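Local atomic coordinates of B12-binding domain-containing protein (Kitasatospora setae, PDB entry 6WTE), a protein that binds cobalamin and a [4Fe-4S] cluster and acts as a radical S-adenosylmethionine methyltransferase, TsrM, that works by a non-radical mechanism. Residues E54-R59 against T91-L96; V167-H172 against F184-W189; G381-T386 against T417-E422. One frame throughout, in Å; residues are numbered along the deposited sequence.

Interaction 1 of 3, residues E54-R59 against T91-L96; sequences EYFAER and TEIRRL
The ring of F56 rests against I93 and L96 of the facing helix, and the three apolar side chains make up the whole contact. L96 stands at about a right angle to F56 and touches it in two places. Its methyl CD1 comes to 3.7 Å from F56 CD2, obliquely to the ring, while L96 CB packs against F56 CB at 3.9 Å, where the side chain leaves its helix. I93 sends out its shorter branch: CG2 lies 4.1 Å from F56 CZ, at the far end of the ring. The phenyl group can span both residues because its CG is set beside the backbone N (chi1 -78°), which aims the ring across at the other helix. Both segments lie on helices of the B12-binding domain, whose parallel strands run in the flavodoxin-like order 2-1-3-4-5. Helices 48-58 and 83-96 each complete a right-handed beta-alpha-beta crossover, and they pack side by side on one face of the sheet. F56 also reaches L6 on strand 4-9, and L96 touches L52 and H53, so the apolar patch runs on between the helices and down to the sheet. Behind the phenylalanine, Y55 CD2 sits 4.0 Å above the centre of one ring face. At the margin E92 OE2 is hydrogen-bonded to H53 NE2, adding a polar tie between the two helices.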
loop_
_atom_site.group_PDB
_atom_site.type_symbol
_atom_site.label_atom_id
_atom_site.label_comp_id
_atom_site.label_asym_id
_atom_site.label_seq_id
_atom_site.Cartn_x
_atom_site.Cartn_y
_atom_site.Cartn_z
ATOM N N GLU A 54 -26.497 7.766 12.369
ATOM C CA GLU A 54 -26.338 8.471 13.636
ATOM C C GLU A 54 -25.524 9.744 13.451
ATOM O O GLU A 54 -25.919 10.815 13.926
ATOM C CB GLU A 54 -25.687 7.558 14.678
ATOM C CG GLU A 54 -26.492 6.317 15.020
ATOM C CD GLU A 54 -25.702 5.309 15.842
ATOM O OE1 GLU A 54 -24.456 5.273 15.718
ATOM O OE2 GLU A 54 -26.326 4.548 16.613
ATOM N N TYR A 55 -24.395 9.657 12.739
ATOM C CA TYR A 55 -23.491 10.803 12.673
ATOM C C TYR A 55 -24.150 11.998 11.993
ATOM O O TYR A 55 -24.136 13.113 12.526
ATOM C CB TYR A 55 -22.186 10.437 11.960
ATOM C CG TYR A 55 -21.238 11.617 11.929
ATOM C CD1 TYR A 55 -20.399 11.883 13.002
ATOM C CD2 TYR A 55 -21.218 12.492 10.850
ATOM C CE1 TYR A 55 -19.554 12.979 12.995
ATOM C CE2 TYR A 55 -20.381 13.588 10.836
ATOM C CZ TYR A 55 -19.552 13.828 11.906
ATOM O OH TYR A 55 -18.715 14.921 11.886
ATOM N N PHE A 56 -24.717 11.793 10.801
ATOM C CA PHE A 56 -25.211 12.924 10.022
ATOM C C PHE A 56 -26.509 13.506 10.565
ATOM O O PHE A 56 -26.863 14.636 10.211
ATOM C CB PHE A 56 -25.371 12.521 8.560
ATOM C CG PHE A 56 -24.074 12.489 7.818
ATOM C CD1 PHE A 56 -23.430 13.672 7.486
ATOM C CD2 PHE A 56 -23.480 11.290 7.474
ATOM C CE1 PHE A 56 -22.229 13.657 6.817
ATOM C CE2 PHE A 56 -22.281 11.273 6.800
ATOM C CZ PHE A 56 -21.657 12.458 6.472
ATOM N N ALA A 57 -27.226 12.776 11.412
ATOM C CA ALA A 57 -28.378 13.385 12.061
ATOM C C ALA A 57 -27.950 14.390 13.123
ATOM O O ALA A 57 -28.650 15.380 13.361
ATOM C CB ALA A 57 -29.265 12.305 12.668
ATOM N N GLU A 58 -26.795 14.162 13.745
ATOM C CA GLU A 58 -26.287 14.989 14.829
ATOM C C GLU A 58 -25.268 16.029 14.379
ATOM O O GLU A 58 -25.122 17.062 15.038
ATOM C CB GLU A 58 -25.647 14.092 15.895
ATOM C CG GLU A 58 -26.502 12.879 16.262
ATOM C CD GLU A 58 -25.679 11.721 16.799
ATOM O OE1 GLU A 58 -24.450 11.888 16.957
ATOM O OE2 GLU A 58 -26.256 10.637 17.055
ATOM N N ARG A 59 -24.558 15.783 13.279
ATOM C CA ARG A 59 -23.444 16.624 12.863
ATOM C C ARG A 59 -23.600 17.011 11.401
ATOM O O ARG A 59 -24.094 16.232 10.582
ATOM C CB ARG A 59 -22.094 15.908 13.058
ATOM C CG ARG A 59 -21.818 15.504 14.494
ATOM C CD ARG A 59 -21.677 16.723 15.386
ATOM N NE ARG A 59 -20.287 17.134 15.550
ATOM C CZ ARG A 59 -19.909 18.289 16.087
ATOM N NH1 ARG A 59 -20.820 19.158 16.500
ATOM N NH2 ARG A 59 -18.621 18.577 16.209
ATOM N N THR A 91 -22.061 6.577 -1.665
ATOM C CA THR A 91 -23.421 6.865 -2.112
ATOM C C THR A 91 -24.348 7.112 -0.929
ATOM O O THR A 91 -25.192 8.016 -0.970
ATOM C CB THR A 91 -23.943 5.724 -2.989
ATOM O OG1 THR A 91 -23.172 5.664 -4.192
ATOM C CG2 THR A 91 -25.404 5.938 -3.345
ATOM N N GLU A 92 -24.194 6.331 0.145
ATOM C CA GLU A 92 -24.995 6.573 1.343
ATOM C C GLU A 92 -24.651 7.916 1.979
ATOM O O GLU A 92 -25.548 8.643 2.428
ATOM C CB GLU A 92 -24.804 5.430 2.341
ATOM C CG GLU A 92 -25.708 5.517 3.564
ATOM C CD GLU A 92 -27.185 5.353 3.230
ATOM O OE1 GLU A 92 -27.511 4.729 2.200
ATOM O OE2 GLU A 92 -28.022 5.854 4.007
ATOM N N ILE A 93 -23.363 8.266 2.026
ATOM C CA ILE A 93 -22.960 9.566 2.560
ATOM C C ILE A 93 -23.685 10.689 1.828
ATOM O O ILE A 93 -24.238 11.605 2.449
ATOM C CB ILE A 93 -21.433 9.737 2.474
ATOM C CG1 ILE A 93 -20.731 8.898 3.547
ATOM C CG2 ILE A 93 -21.058 11.201 2.624
ATOM C CD1 ILE A 93 -19.213 8.798 3.350
ATOM N N ARG A 94 -23.702 10.627 0.494
ATOM C CA ARG A 94 -24.291 11.698 -0.300
ATOM C C ARG A 94 -25.808 11.749 -0.177
ATOM O O ARG A 94 -26.406 12.775 -0.511
ATOM C CB ARG A 94 -23.874 11.554 -1.764
ATOM C CG ARG A 94 -22.367 11.693 -1.944
ATOM C CD ARG A 94 -21.936 11.591 -3.393
ATOM N NE ARG A 94 -22.370 12.736 -4.191
ATOM C CZ ARG A 94 -21.758 13.918 -4.184
ATOM N NH1 ARG A 94 -20.699 14.116 -3.407
ATOM N NH2 ARG A 94 -22.205 14.905 -4.946
ATOM N N ARG A 95 -26.442 10.667 0.282
ATOM C CA ARG A 95 -27.863 10.727 0.608
ATOM C C ARG A 95 -28.123 11.487 1.900
ATOM O O ARG A 95 -29.246 11.963 2.108
ATOM C CB ARG A 95 -28.457 9.317 0.716
ATOM C CG ARG A 95 -28.546 8.575 -0.614
ATOM C CD ARG A 95 -29.437 7.338 -0.515
ATOM N NE ARG A 95 -29.208 6.409 -1.622
ATOM C CZ ARG A 95 -29.496 5.110 -1.591
ATOM N NH1 ARG A 95 -30.023 4.570 -0.499
ATOM N NH2 ARG A 95 -29.252 4.348 -2.649
ATOM N N LEU A 96 -27.106 11.637 2.748
ATOM C CA LEU A 96 -27.255 12.186 4.088
ATOM C C LEU A 96 -26.742 13.613 4.230
ATOM O O LEU A 96 -27.088 14.282 5.213
ATOM C CB LEU A 96 -26.522 11.291 5.098
ATOM C CG LEU A 96 -26.979 9.831 5.152
ATOM C CD1 LEU A 96 -26.026 8.994 6.009
ATOM C CD2 LEU A 96 -28.398 9.733 5.687
#

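Interaction 2 of 3, residues V167-H172 against F184-W189; sequences VLTVRH and FEPRVW. With EDO (1,2-ethanediol), chain I.
Where the chain enters the small antiparallel beta-hairpin of strands 170-171 and 174-175, V167 and T169 meet W189 and P186 of the long loop that follows the hairpin. V167 and W189 run past one another in opposite directions. V167 CB comes to 3.8 Å from W189 CD1, on a slant to the indole, and the methyl CG2 of V167 lies 4.0 Å from W189 CB. The indole is brought there by a first torsion of 70°, which places its CG between the backbone N and the carbonyl carbon. Nearer the hairpin, the methyl CG2 of T169 touches P186 CG at 3.9 Å. A 1,2-ethanediol molecule, probably from the crystallisation liquor, fits in beside this pair. Its O1 receives the N-H of T169 at 2.8 Å and is also bonded to T169 OG1 at 3.2 Å; the diol has a further hydrogen bond with Q176 O. Its other end, O2, lies 3.6 Å from E185 CG, so the small molecule bridges the two segments. E185 in turn is fixed by charge: OE1 pairs with R187 NH1 at 3.1 Å and also with R162. The guanidinium group of R187 has E185 CB over one face, and its NH2 bonds to the carbonyls of G182 and D238, linking the loop to D238. The result is a beta-hairpin packed at its base by the returning chain, on the surface of the connection between the cobalamin-domain sheet and the radical SAM barrel.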
loop_
_atom_site.group_PDB
_atom_site.type_symbol
_atom_site.label_atom_id
_atom_site.label_comp_id
_atom_site.label_asym_id
_atom_site.label_seq_id
_atom_site.Cartn_x
_atom_site.Cartn_y
_atom_site.Cartn_z
ATOM N N VAL A 167 4.192 24.364 -7.572
ATOM C CA VAL A 167 5.605 23.993 -7.596
ATOM C C VAL A 167 5.836 23.093 -8.804
ATOM O O VAL A 167 5.363 21.953 -8.843
ATOM C CB VAL A 167 6.029 23.289 -6.300
ATOM C CG1 VAL A 167 7.464 22.794 -6.414
ATOM C CG2 VAL A 167 5.879 24.225 -5.113
ATOM N N LEU A 168 6.576 23.599 -9.785
ATOM C CA LEU A 168 6.877 22.865 -11.001
ATOM C C LEU A 168 8.352 22.490 -11.025
ATOM O O LEU A 168 9.196 23.193 -10.462
ATOM C CB LEU A 168 6.533 23.695 -12.244
ATOM C CG LEU A 168 5.079 24.153 -12.377
ATOM C CD1 LEU A 168 4.906 25.061 -13.584
ATOM C CD2 LEU A 168 4.151 22.946 -12.471
ATOM N N THR A 169 8.659 21.369 -11.671
ATOM C CA THR A 169 10.054 21.023 -11.882
ATOM C C THR A 169 10.666 21.943 -12.934
ATOM O O THR A 169 9.969 22.570 -13.737
ATOM C CB THR A 169 10.203 19.563 -12.312
ATOM O OG1 THR A 169 9.477 19.345 -13.529
ATOM C CG2 THR A 169 9.689 18.623 -11.225
ATOM N N VAL A 170 11.993 22.025 -12.915
ATOM C CA VAL A 170 12.736 22.931 -13.781
ATOM C C VAL A 170 13.759 22.121 -14.565
ATOM O O VAL A 170 14.504 21.323 -13.986
ATOM C CB VAL A 170 13.429 24.048 -12.978
ATOM C CG1 VAL A 170 14.136 25.011 -13.914
ATOM C CG2 VAL A 170 12.420 24.787 -12.112
ATOM N N ARG A 171 13.784 22.322 -15.882
ATOM C CA ARG A 171 14.801 21.759 -16.760
ATOM C C ARG A 171 15.342 22.875 -17.639
ATOM O O ARG A 171 14.565 23.612 -18.253
ATOM C CB ARG A 171 14.240 20.632 -17.632
ATOM C CG ARG A 171 15.115 20.319 -18.840
ATOM C CD ARG A 171 14.445 19.359 -19.812
ATOM N NE ARG A 171 14.391 17.998 -19.288
ATOM C CZ ARG A 171 13.309 17.448 -18.750
ATOM N NH1 ARG A 171 13.353 16.202 -18.296
ATOM N NH2 ARG A 171 12.181 18.141 -18.670
ATOM N N HIS A 172 16.670 22.997 -17.694
ATOM C CA HIS A 172 17.338 24.027 -18.492
ATOM C C HIS A 172 16.878 25.429 -18.102
ATOM O O HIS A 172 16.778 26.320 -18.950
ATOM C CB HIS A 172 17.122 23.799 -19.992
ATOM C CG HIS A 172 17.595 22.464 -20.478
ATOM N ND1 HIS A 172 17.027 21.822 -21.556
ATOM C CD2 HIS A 172 18.586 21.653 -20.036
ATOM C CE1 HIS A 172 17.643 20.671 -21.757
ATOM N NE2 HIS A 172 18.595 20.545 -20.849
ATOM N N PHE A 184 3.677 11.124 -12.073
ATOM C CA PHE A 184 5.120 11.091 -11.820
ATOM C C PHE A 184 5.682 12.469 -11.472
ATOM O O PHE A 184 6.698 12.910 -12.012
ATOM C CB PHE A 184 5.869 10.481 -13.008
ATOM C CG PHE A 184 5.500 9.053 -13.287
ATOM C CD1 PHE A 184 5.950 8.034 -12.460
ATOM C CD2 PHE A 184 4.713 8.725 -14.382
ATOM C CE1 PHE A 184 5.616 6.715 -12.716
ATOM C CE2 PHE A 184 4.372 7.402 -14.642
ATOM C CZ PHE A 184 4.824 6.402 -13.804
ATOM N N GLU A 185 5.014 13.146 -10.539
ATOM C CA GLU A 185 5.510 14.373 -9.937
ATOM C C GLU A 185 6.218 14.062 -8.624
ATOM O O GLU A 185 5.954 13.034 -7.995
ATOM C CB GLU A 185 4.349 15.345 -9.682
ATOM C CG GLU A 185 3.644 15.810 -10.957
ATOM C CD GLU A 185 2.378 16.616 -10.672
ATOM O OE1 GLU A 185 1.999 16.739 -9.487
ATOM O OE2 GLU A 185 1.757 17.122 -11.637
ATOM N N PRO A 186 7.135 14.925 -8.178
ATOM C CA PRO A 186 7.816 14.653 -6.895
ATOM C C PRO A 186 6.880 14.676 -5.699
ATOM O O PRO A 186 7.023 13.845 -4.791
ATOM C CB PRO A 186 8.864 15.773 -6.812
ATOM C CG PRO A 186 9.108 16.175 -8.252
ATOM C CD PRO A 186 7.747 16.055 -8.900
ATOM N N ARG A 187 5.936 15.616 -5.672
ATOM C CA ARG A 187 4.919 15.787 -4.634
ATOM C C ARG A 187 5.499 16.119 -3.264
ATOM O O ARG A 187 4.765 16.082 -2.263
ATOM C CB ARG A 187 4.000 14.553 -4.534
ATOM C CG ARG A 187 3.442 14.130 -5.895
ATOM C CD ARG A 187 2.276 13.135 -5.794
ATOM N NE ARG A 187 2.258 12.299 -6.986
ATOM C CZ ARG A 187 1.808 12.701 -8.172
ATOM N NH1 ARG A 187 1.303 13.921 -8.315
ATOM N NH2 ARG A 187 1.866 11.883 -9.215
ATOM N N VAL A 188 6.782 16.489 -3.190
ATOM C CA VAL A 188 7.382 16.841 -1.903
ATOM C C VAL A 188 6.652 18.023 -1.270
ATOM O O VAL A 188 6.463 18.069 -0.046
ATOM C CB VAL A 188 8.886 17.126 -2.075
ATOM C CG1 VAL A 188 9.490 17.633 -0.770
ATOM C CG2 VAL A 188 9.606 15.873 -2.541
ATOM N N TRP A 189 6.218 18.993 -2.088
ATOM C CA TRP A 189 5.528 20.162 -1.549
ATOM C C TRP A 189 4.223 19.795 -0.862
ATOM O O TRP A 189 3.710 20.587 -0.060
ATOM C CB TRP A 189 5.256 21.194 -2.656
ATOM C CG TRP A 189 4.221 20.786 -3.679
ATOM C CD1 TRP A 189 4.448 20.164 -4.874
ATOM C CD2 TRP A 189 2.803 20.989 -3.597
ATOM N NE1 TRP A 189 3.259 19.960 -5.539
ATOM C CE2 TRP A 189 2.236 20.456 -4.773
ATOM C CE3 TRP A 189 1.960 21.562 -2.640
ATOM C CZ2 TRP A 189 0.865 20.482 -5.018
ATOM C CZ3 TRP A 189 0.594 21.585 -2.887
ATOM C CH2 TRP A 189 0.062 21.050 -4.064
HETATM C C1 EDO I . 5.377 19.469 -13.250
HETATM O O1 EDO I . 6.499 20.360 -13.229
HETATM C C2 EDO I . 4.982 19.114 -11.824
HETATM O O2 EDO I . 6.059 18.420 -11.178
#

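Interaction 3 of 3, residues G381-T386 against T417-E422; sequences GMPGET and TPMGIE
M419 leaves the first turn of helix 418-427 and extends to the loop at 381-386. Its CB points toward that loop, and with chi1 at -82° CG stands beside the backbone N, where it meets the methyl CE of M382 at 3.9 Å. A bend at chi2 sets M419 SD 3.8 Å from P383 CG and 4.1 Å from M382 CE. A second, at chi3, brings the terminal CE to 3.7 Å from P383 CG and 3.8 Å from P383 CD, the outer carbons of the proline ring. With an alanine in place of M419, everything beyond CB is removed, and the ring of P383 and the methyl of M382 would probably lose their packing against the helix and gain freedom to shift. Both partners are held in shape. P383 and G384 form the corner of a type II beta turn, closed by E385 N to M382 O at 3.0 Å, and E385 OE1 uses its anti lone pair to take the N-H of G381 at 2.9 Å. On the helix side, T417 OG1 accepts a capping bond from G420 N at 3.0 Å. M382 and M419 both touch S232, in the cysteine loop carrying cluster ligands C231 and C234. This joining of the loop after strand 373-380 to the helix that follows the neighbouring parallel strand 404-412 belongs to the partial TIM barrel of radical SAM enzymes.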
loop_
_atom_site.group_PDB
_atom_site.type_symbol
_atom_site.label_atom_id
_atom_site.label_comp_id
_atom_site.label_asym_id
_atom_site.label_seq_id
_atom_site.Cartn_x
_atom_site.Cartn_y
_atom_site.Cartn_z
ATOM N N GLY A 381 6.208 -14.359 -12.857
ATOM C CA GLY A 381 5.311 -14.068 -13.961
ATOM C C GLY A 381 5.591 -12.778 -14.702
ATOM O O GLY A 381 4.832 -12.438 -15.619
ATOM N N MET A 382 6.629 -12.032 -14.330
ATOM C CA MET A 382 6.999 -10.827 -15.056
ATOM C C MET A 382 7.536 -11.213 -16.436
ATOM O O MET A 382 7.813 -12.386 -16.694
ATOM C CB MET A 382 8.018 -10.026 -14.245
ATOM C CG MET A 382 7.436 -9.366 -12.998
ATOM S SD MET A 382 6.237 -8.057 -13.383
ATOM C CE MET A 382 7.337 -6.719 -13.817
ATOM N N PRO A 383 7.666 -10.251 -17.351
ATOM C CA PRO A 383 8.113 -10.588 -18.713
ATOM C C PRO A 383 9.448 -11.320 -18.693
ATOM O O PRO A 383 10.394 -10.908 -18.014
ATOM C CB PRO A 383 8.215 -9.220 -19.396
ATOM C CG PRO A 383 7.198 -8.378 -18.676
ATOM C CD PRO A 383 7.337 -8.821 -17.232
ATOM N N GLY A 384 9.503 -12.436 -19.422
ATOM C CA GLY A 384 10.655 -13.311 -19.464
ATOM C C GLY A 384 10.504 -14.593 -18.669
ATOM O O GLY A 384 11.291 -15.530 -18.870
ATOM N N GLU A 385 9.509 -14.666 -17.784
ATOM C CA GLU A 385 9.402 -15.799 -16.879
ATOM C C GLU A 385 9.066 -17.082 -17.633
ATOM O O GLU A 385 8.152 -17.115 -18.461
ATOM C CB GLU A 385 8.342 -15.532 -15.808
ATOM C CG GLU A 385 8.447 -16.497 -14.644
ATOM C CD GLU A 385 9.371 -15.987 -13.545
ATOM O OE1 GLU A 385 8.986 -15.030 -12.857
ATOM O OE2 GLU A 385 10.485 -16.532 -13.385
ATOM N N THR A 386 9.815 -18.134 -17.340
ATOM C CA THR A 386 9.573 -19.490 -17.809
ATOM C C THR A 386 9.581 -20.391 -16.589
ATOM O O THR A 386 9.988 -19.972 -15.502
ATOM C CB THR A 386 10.667 -19.947 -18.788
ATOM O OG1 THR A 386 11.909 -20.006 -18.086
ATOM C CG2 THR A 386 10.792 -18.988 -19.977
ATOM N N THR A 417 2.191 2.769 -14.134
ATOM C CA THR A 417 3.339 1.910 -13.948
ATOM C C THR A 417 3.984 1.681 -15.304
ATOM O O THR A 417 3.292 1.672 -16.326
ATOM C CB THR A 417 2.961 0.560 -13.330
ATOM O OG1 THR A 417 2.145 -0.181 -14.249
ATOM C CG2 THR A 417 2.203 0.761 -12.022
ATOM N N PRO A 418 5.305 1.536 -15.357
ATOM C CA PRO A 418 5.941 1.259 -16.650
ATOM C C PRO A 418 5.340 0.052 -17.354
ATOM O O PRO A 418 5.181 0.081 -18.583
ATOM C CB PRO A 418 7.413 1.050 -16.265
ATOM C CG PRO A 418 7.588 1.897 -15.031
ATOM C CD PRO A 418 6.294 1.766 -14.283
ATOM N N MET A 419 4.957 -0.988 -16.602
ATOM C CA MET A 419 4.316 -2.158 -17.200
ATOM C C MET A 419 2.984 -1.789 -17.837
ATOM O O MET A 419 2.716 -2.143 -18.989
ATOM C CB MET A 419 4.111 -3.256 -16.153
ATOM C CG MET A 419 5.335 -4.124 -15.895
ATOM S SD MET A 419 5.683 -5.213 -17.288
ATOM C CE MET A 419 4.411 -6.464 -17.092
ATOM N N GLY A 420 2.121 -1.094 -17.090
ATOM C CA GLY A 420 0.836 -0.711 -17.654
ATOM C C GLY A 420 0.982 0.175 -18.878
ATOM O O GLY A 420 0.278 -0.002 -19.872
ATOM N N ILE A 421 1.904 1.140 -18.815
ATOM C CA ILE A 421 2.141 2.041 -19.941
ATOM C C ILE A 421 2.653 1.261 -21.147
ATOM O O ILE A 421 2.160 1.418 -22.270
ATOM C CB ILE A 421 3.128 3.148 -19.526
ATOM C CG1 ILE A 421 2.501 4.053 -18.460
ATOM C CG2 ILE A 421 3.609 3.927 -20.735
ATOM C CD1 ILE A 421 3.499 4.971 -17.769
ATOM N N GLU A 422 3.651 0.401 -20.931
ATOM C CA GLU A 422 4.215 -0.354 -22.046
ATOM C C GLU A 422 3.198 -1.320 -22.638
ATOM O O GLU A 422 3.117 -1.468 -23.866
ATOM C CB GLU A 422 5.471 -1.102 -21.592
ATOM C CG GLU A 422 5.992 -2.115 -22.600
ATOM C CD GLU A 422 6.415 -1.495 -23.923
ATOM O OE1 GLU A 422 6.684 -0.273 -23.967
ATOM O OE2 GLU A 422 6.493 -2.244 -24.923
#

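From the N terminus the three contacts follow in series, none nested in or crossing another. Interaction 1 closes first, spanning strand 63-67 and the chain up to helix 83-96 within the cobalamin-binding domain. Interaction 2 shuts a much shorter loop, which holds the turn and second strand of the hairpin, on the way from the seven-stranded sheet to the barrel. Interaction 3 encloses helix 387-398 and strand 404-412 of the radical SAM core. Interaction 1 stands apart, its centre about 39 Å from that of interaction 2 and about 44 Å from that of interaction 3. The latter two touch, F184 CE2 packing against I421 CD1 at 4.1 Å, which joins the connecting loop to the barrel.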